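DUF4276 family protein (PDB 2P62) is of unknown function but belongs to a family of the Toprim-like clan, whose better-known members act on nucleic acids with the help of divalent metals. Local coordinates at residues Ile224-Leu227 with Ser228-Leu232; Pro234-Glu237 with Arg238-Gly241. All coordinates share one frame; numbering follows the deposited sequence.

Contact 1 (Ile224-Leu227 with Ser228-Leu232)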
ATOM      1  N   ILE A 224     -18.738   2.140 -18.034  1.00 36.97           N
ATOM      2  CA  ILE A 224     -20.000   2.834 -17.845  1.00 37.08           C
ATOM      3  C   ILE A 224     -21.109   1.817 -17.610  1.00 37.21           C
ATOM      4  O   ILE A 224     -21.940   1.996 -16.724  1.00 38.13           O
ATOM      5  CB  ILE A 224     -20.323   3.725 -19.069  1.00 37.30           C
ATOM      6  CG1 ILE A 224     -19.391   4.945 -19.066  1.00 37.05           C
ATOM      7  CG2 ILE A 224     -21.773   4.151 -19.044  1.00 34.93           C
ATOM      8  CD1 ILE A 224     -19.516   5.833 -20.289  1.00 41.83           C
ATOM      9  N   ARG A 225     -21.103   0.743 -18.393  1.00 37.84           N
ATOM     10  CA  ARG A 225     -22.105  -0.314 -18.263  1.00 37.79           C
ATOM     11  C   ARG A 225     -21.974  -0.962 -16.886  1.00 37.21           C
ATOM     12  O   ARG A 225     -22.968  -1.243 -16.209  1.00 36.37           O
ATOM     13  CB  ARG A 225     -21.891  -1.372 -19.345  1.00 40.75           C
ATOM     14  CG  ARG A 225     -22.770  -2.596 -19.196  1.00 43.63           C
ATOM     15  CD  ARG A 225     -22.287  -3.745 -20.073  1.00 46.10           C
ATOM     16  NE  ARG A 225     -22.910  -4.987 -19.626  1.00 51.05           N
ATOM     17  CZ  ARG A 225     -22.505  -6.207 -19.960  1.00 52.10           C
ATOM     18  NH1 ARG A 225     -21.458  -6.371 -20.764  1.00 52.93           N
ATOM     19  NH2 ARG A 225     -23.146  -7.265 -19.469  1.00 51.92           N
ATOM     20  N   PHE A 226     -20.732  -1.205 -16.484  1.00 34.70           N
ATOM     21  CA  PHE A 226     -20.462  -1.793 -15.189  1.00 33.47           C
ATOM     22  C   PHE A 226     -21.035  -0.891 -14.096  1.00 33.60           C
ATOM     23  O   PHE A 226     -21.798  -1.350 -13.245  1.00 33.33           O
ATOM     24  CB  PHE A 226     -18.948  -1.991 -15.012  1.00 30.86           C
ATOM     25  CG  PHE A 226     -18.487  -1.978 -13.578  1.00 30.10           C
ATOM     26  CD1 PHE A 226     -17.824  -0.864 -13.061  1.00 30.51           C
ATOM     27  CD2 PHE A 226     -18.742  -3.058 -12.738  1.00 28.49           C
ATOM     28  CE1 PHE A 226     -17.423  -0.827 -11.729  1.00 30.03           C
ATOM     29  CE2 PHE A 226     -18.346  -3.034 -11.403  1.00 28.45           C
ATOM     30  CZ  PHE A 226     -17.687  -1.918 -10.895  1.00 29.32           C
ATOM     31  N   LEU A 227     -20.682   0.394 -14.141  1.00 34.54           N
ATOM     32  CA  LEU A 227     -21.151   1.375 -13.152  1.00 35.14           C
ATOM     33  C   LEU A 227     -22.675   1.426 -13.057  1.00 36.95           C
ATOM     34  O   LEU A 227     -23.237   1.703 -11.991  1.00 36.48           O
ATOM     35  CB  LEU A 227     -20.633   2.778 -13.501  1.00 30.74           C
ATOM     36  CG  LEU A 227     -19.131   3.053 -13.368  1.00 29.85           C
ATOM     37  CD1 LEU A 227     -18.816   4.451 -13.903  1.00 26.53           C
ATOM     38  CD2 LEU A 227     -18.709   2.920 -11.905  1.00 27.19           C
ATOM     39  N   SER A 228     -23.335   1.172 -14.184  1.00 37.77           N
ATOM     40  CA  SER A 228     -24.790   1.187 -14.241  1.00 39.92           C
ATOM     41  C   SER A 228     -25.394  -0.094 -13.644  1.00 40.25           C
ATOM     42  O   SER A 228     -26.308  -0.026 -12.821  1.00 41.40           O
ATOM     43  CB  SER A 228     -25.250   1.376 -15.694  1.00 40.27           C
ATOM     44  OG  SER A 228     -26.664   1.496 -15.779  1.00 41.87           O
ATOM     45  N   GLU A 229     -24.875  -1.256 -14.038  1.00 41.21           N
ATOM     46  CA  GLU A 229     -25.396  -2.528 -13.528  1.00 42.17           C
ATOM     47  C   GLU A 229     -25.172  -2.712 -12.027  1.00 42.76           C
ATOM     48  O   GLU A 229     -25.906  -3.455 -11.372  1.00 42.64           O
ATOM     49  CB  GLU A 229     -24.773  -3.719 -14.274  1.00 42.13           C
ATOM     50  CG  GLU A 229     -24.831  -3.603 -15.783  1.00 44.47           C
ATOM     51  CD  GLU A 229     -24.462  -4.888 -16.509  1.00 46.78           C
ATOM     52  OE1 GLU A 229     -23.627  -5.666 -15.996  1.00 47.35           O
ATOM     53  OE2 GLU A 229     -24.999  -5.108 -17.616  1.00 47.86           O
ATOM     54  N   VAL A 230     -24.156  -2.047 -11.482  1.00 42.09           N
ATOM     55  CA  VAL A 230     -23.866  -2.158 -10.054  1.00 41.79           C
ATOM     56  C   VAL A 230     -24.536  -1.012  -9.308  1.00 40.27           C
ATOM     57  O   VAL A 230     -24.476  -0.920  -8.083  1.00 39.23           O
ATOM     58  CB  VAL A 230     -22.349  -2.116  -9.784  1.00 42.53           C
ATOM     59  CG1 VAL A 230     -22.081  -2.247  -8.300  1.00 46.81           C
ATOM     60  CG2 VAL A 230     -21.660  -3.240 -10.528  1.00 43.45           C
ATOM     61  N   ASN A 231     -25.183  -0.144 -10.074  1.00 40.64           N
ATOM     62  CA  ASN A 231     -25.880   1.019  -9.545  1.00 41.66           C
ATOM     63  C   ASN A 231     -24.950   1.988  -8.810  1.00 40.16           C
ATOM     64  O   ASN A 231     -25.162   2.307  -7.642  1.00 40.20           O
ATOM     65  CB  ASN A 231     -27.031   0.587  -8.627  1.00 44.82           C
ATOM     66  CG  ASN A 231     -28.237   1.522  -8.728  1.00 48.96           C
ATOM     67  OD1 ASN A 231     -28.769   1.762  -9.824  1.00 47.53           O
ATOM     68  ND2 ASN A 231     -28.671   2.054  -7.587  1.00 49.98           N
ATOM     69  N   LEU A 232     -23.914   2.442  -9.515  1.00 37.49           N
ATOM     70  CA  LEU A 232     -22.955   3.404  -8.982  1.00 34.75           C
ATOM     71  C   LEU A 232     -23.135   4.733  -9.704  1.00 32.16           C
ATOM     72  O   LEU A 232     -22.738   5.782  -9.209  1.00 31.64           O
ATOM     73  CB  LEU A 232     -21.512   2.914  -9.179  1.00 34.03           C
ATOM     74  CG  LEU A 232     -20.875   2.134  -8.029  1.00 33.06           C
ATOM     75  CD1 LEU A 232     -19.506   1.646  -8.446  1.00 30.89           C
ATOM     76  CD2 LEU A 232     -20.770   3.030  -6.787  1.00 32.14           C
TER
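Glu229 OE2 is gripped twice by the Arg225 guanidinium one turn earlier in the helix: NE donates at 2.9 Å in a nearly straight bond, and NH2 adds a weak bond to the same oxygen. OE2 lies at the guanidinium edge, in its plane, but is met from above the carboxylate plane, and the two flat groups stand 85° apart. An extended arginine chain, with CG turned away from the backbone N (chi1 173°), brings NE alongside the glutamate. The other oxygen, Glu229 OE1, bonds Tyr158 OH, so both carboxylate oxygens have a partner.

On the buried side, Val230 CG2 comes to 3.4 Å from Phe226 CE2, oblique to the ring, while Leu159 and Leu162 of helix 152-162 pack on the phenylalanine. Beyond it the helix stops. Asn231 takes positive phi (61°), and its N reaches Ser228 O at 3.0 Å, while Leu232 N makes a 2.7 Å bond to Leu227 O. Leu232 CD1 then rests 3.8 Å from Leu227 CD2, an apolar contact across the turn. Paired backbone bonds, a left-handed residue and a leucine pair bridging the cap identify a Schellman motif, closing helix 220-229.

Contact 2 (Pro234-Glu237 with Arg238-Gly241)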
ATOM      1  N   PRO A 234     -25.915   6.676 -10.389  1.00 32.23           N
ATOM      2  CA  PRO A 234     -26.702   7.697  -9.689  1.00 32.17           C
ATOM      3  C   PRO A 234     -25.965   8.356  -8.523  1.00 30.75           C
ATOM      4  O   PRO A 234     -26.177   9.531  -8.238  1.00 32.74           O
ATOM      5  CB  PRO A 234     -27.972   6.938  -9.273  1.00 31.27           C
ATOM      6  CG  PRO A 234     -27.536   5.498  -9.252  1.00 36.50           C
ATOM      7  CD  PRO A 234     -26.630   5.393 -10.438  1.00 31.69           C
ATOM      8  N   LEU A 235     -25.093   7.604  -7.860  1.00 29.05           N
ATOM      9  CA  LEU A 235     -24.313   8.142  -6.743  1.00 27.72           C
ATOM     10  C   LEU A 235     -23.238   9.105  -7.275  1.00 28.21           C
ATOM     11  O   LEU A 235     -23.043  10.207  -6.752  1.00 26.66           O
ATOM     12  CB  LEU A 235     -23.625   7.006  -5.975  1.00 25.81           C
ATOM     13  CG  LEU A 235     -22.578   7.452  -4.940  1.00 25.75           C
ATOM     14  CD1 LEU A 235     -23.288   7.992  -3.696  1.00 23.80           C
ATOM     15  CD2 LEU A 235     -21.675   6.289  -4.565  1.00 23.86           C
ATOM     16  N   LEU A 236     -22.531   8.667  -8.310  1.00 26.86           N
ATOM     17  CA  LEU A 236     -21.486   9.478  -8.910  1.00 26.51           C
ATOM     18  C   LEU A 236     -22.071  10.750  -9.497  1.00 27.50           C
ATOM     19  O   LEU A 236     -21.523  11.840  -9.314  1.00 26.72           O
ATOM     20  CB  LEU A 236     -20.770   8.686 -10.008  1.00 26.21           C
ATOM     21  CG  LEU A 236     -19.927   7.513  -9.489  1.00 26.18           C
ATOM     22  CD1 LEU A 236     -19.619   6.518 -10.601  1.00 22.93           C
ATOM     23  CD2 LEU A 236     -18.658   8.081  -8.878  1.00 24.39           C
ATOM     24  N   GLU A 237     -23.193  10.615 -10.193  1.00 28.68           N
ATOM     25  CA  GLU A 237     -23.821  11.770 -10.819  1.00 31.77           C
ATOM     26  C   GLU A 237     -24.339  12.769  -9.790  1.00 30.77           C
ATOM     27  O   GLU A 237     -24.544  13.934 -10.107  1.00 29.10           O
ATOM     28  CB  GLU A 237     -24.938  11.312 -11.767  1.00 33.35           C
ATOM     29  CG  GLU A 237     -24.439  10.341 -12.835  1.00 36.46           C
ATOM     30  CD  GLU A 237     -25.503   9.956 -13.845  1.00 40.00           C
ATOM     31  OE1 GLU A 237     -26.680   9.800 -13.448  1.00 41.23           O
ATOM     32  OE2 GLU A 237     -25.159   9.792 -15.035  1.00 41.23           O
ATOM     33  N   ARG A 238     -24.524  12.309  -8.556  1.00 29.81           N
ATOM     34  CA  ARG A 238     -24.989  13.171  -7.478  1.00 30.03           C
ATOM     35  C   ARG A 238     -23.791  13.943  -6.921  1.00 29.23           C
ATOM     36  O   ARG A 238     -23.851  15.164  -6.729  1.00 27.06           O
ATOM     37  CB  ARG A 238     -25.628  12.331  -6.373  1.00 32.24           C
ATOM     38  CG  ARG A 238     -26.864  12.957  -5.766  1.00 38.57           C
ATOM     39  CD  ARG A 238     -27.873  13.254  -6.859  1.00 45.52           C
ATOM     40  NE  ARG A 238     -29.091  13.881  -6.357  1.00 51.89           N
ATOM     41  CZ  ARG A 238     -30.047  13.240  -5.696  1.00 54.11           C
ATOM     42  NH1 ARG A 238     -31.117  13.906  -5.286  1.00 56.55           N
ATOM     43  NH2 ARG A 238     -29.938  11.938  -5.449  1.00 53.21           N
ATOM     44  N   MET A 239     -22.708  13.206  -6.664  1.00 27.48           N
ATOM     45  CA  MET A 239     -21.466  13.767  -6.150  1.00 26.24           C
ATOM     46  C   MET A 239     -21.060  14.922  -7.060  1.00 27.89           C
ATOM     47  O   MET A 239     -20.743  16.018  -6.597  1.00 27.36           O
ATOM     48  CB  MET A 239     -20.360  12.697  -6.138  1.00 24.21           C
ATOM     49  CG  MET A 239     -20.594  11.488  -5.214  1.00 19.17           C
ATOM     50  SD  MET A 239     -19.241  10.268  -5.324  1.00 14.41           S
ATOM     51  CE  MET A 239     -19.252   9.580  -3.643  1.00 19.18           C
ATOM     52  N   VAL A 240     -21.082  14.675  -8.363  1.00 29.74           N
ATOM     53  CA  VAL A 240     -20.726  15.701  -9.323  1.00 33.16           C
ATOM     54  C   VAL A 240     -22.001  16.420  -9.744  1.00 35.04           C
ATOM     55  O   VAL A 240     -23.100  15.936  -9.494  1.00 37.82           O
ATOM     56  CB  VAL A 240     -20.041  15.085 -10.544  1.00 33.96           C
ATOM     57  CG1 VAL A 240     -19.610  16.174 -11.491  1.00 41.30           C
ATOM     58  CG2 VAL A 240     -18.836  14.282 -10.097  1.00 33.53           C
ATOM     59  N   GLY A 241     -21.883  17.578 -10.374  1.00 34.84           N
ATOM     60  CA  GLY A 241     -23.102  18.265 -10.761  1.00 37.34           C
ATOM     61  C   GLY A 241     -24.046  18.583  -9.602  1.00 35.91           C
ATOM     62  O   GLY A 241     -23.649  18.434  -8.426  1.00 35.08           O
ATOM     63  OXT GLY A 241     -25.191  19.005  -9.861  1.00 36.68           O
TER
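Arg238 opens the last turn of helix 233-239 with its N shared between two carbonyls, Pro234 O at 3.2 Å and Leu235 O at 3.1 Å. Both bonds are weak, so neither carbonyl alone takes this N-H; the donor is divided between the i-4 and i-3 acceptors. The arginine CB sits over the same two oxygens, but the chain bends at chi2 and carries the guanidinium away from Pro234-Glu237. There NH1 makes a weak hydrogen bond to Asn121 OD1, and the chain packs on Tyr93 and Tyr132.

Met239 is held more firmly: its N bonds Leu235 O at 3.0 Å, nearly straight. With CG set beside the backbone N (chi1 -64°), the side chain runs back over the preceding turn, and CG passes 3.2 Å from Leu235 O. The thioether then touches two leucines with different atoms, CE at 4.2 Å from Leu235 CG and SD at 4.2 Å from Leu236 CD2. Leu235 and Met239 both also touch Phe17 of helix 11-23 and Tyr93 of strand 89-97.

Val240 N still donates to Leu236 O at 3.0 Å, although the residue itself has left helical geometry, its psi near 165°. Its CG2 lies 3.7 Å from that same oxygen, and the side chain packs on Leu21, Tyr25 and Phe27.

Gly241 ends the chain with a carboxylate whose O bonds Lys4 NZ, and Met239 O is a second acceptor for that ammonium. The chemistry is thus divided: leucine and methionine side chains seat the helix by apolar packing, whereas Lys4 NZ of strand 2-7 donates to Met239 O and to the terminal carboxylate, and would probably offset the negative charge there.

Overall arrangement
Contacts 1 and 2 come in series along the C-terminal end of the chain, on helices 220-229 and 233-239, with centres about 13 Å apart. They meet where Leu227 CD2 packs 3.9 Å from Leu236 CD1, and both of these leucines also touch Leu20 of helix 11-23. Tyr134 of strand 129-136 is a second common neighbour, since its OH bonds Asn231 O while Leu232 and Leu235 pack on it. Contact 1 ends a helix that packs on helix 152-162; contact 2 lies against the central mixed sheet, reaching strands 89-97 and 129-136. The chain therefore passes from the helical part back to the sheet and ends there.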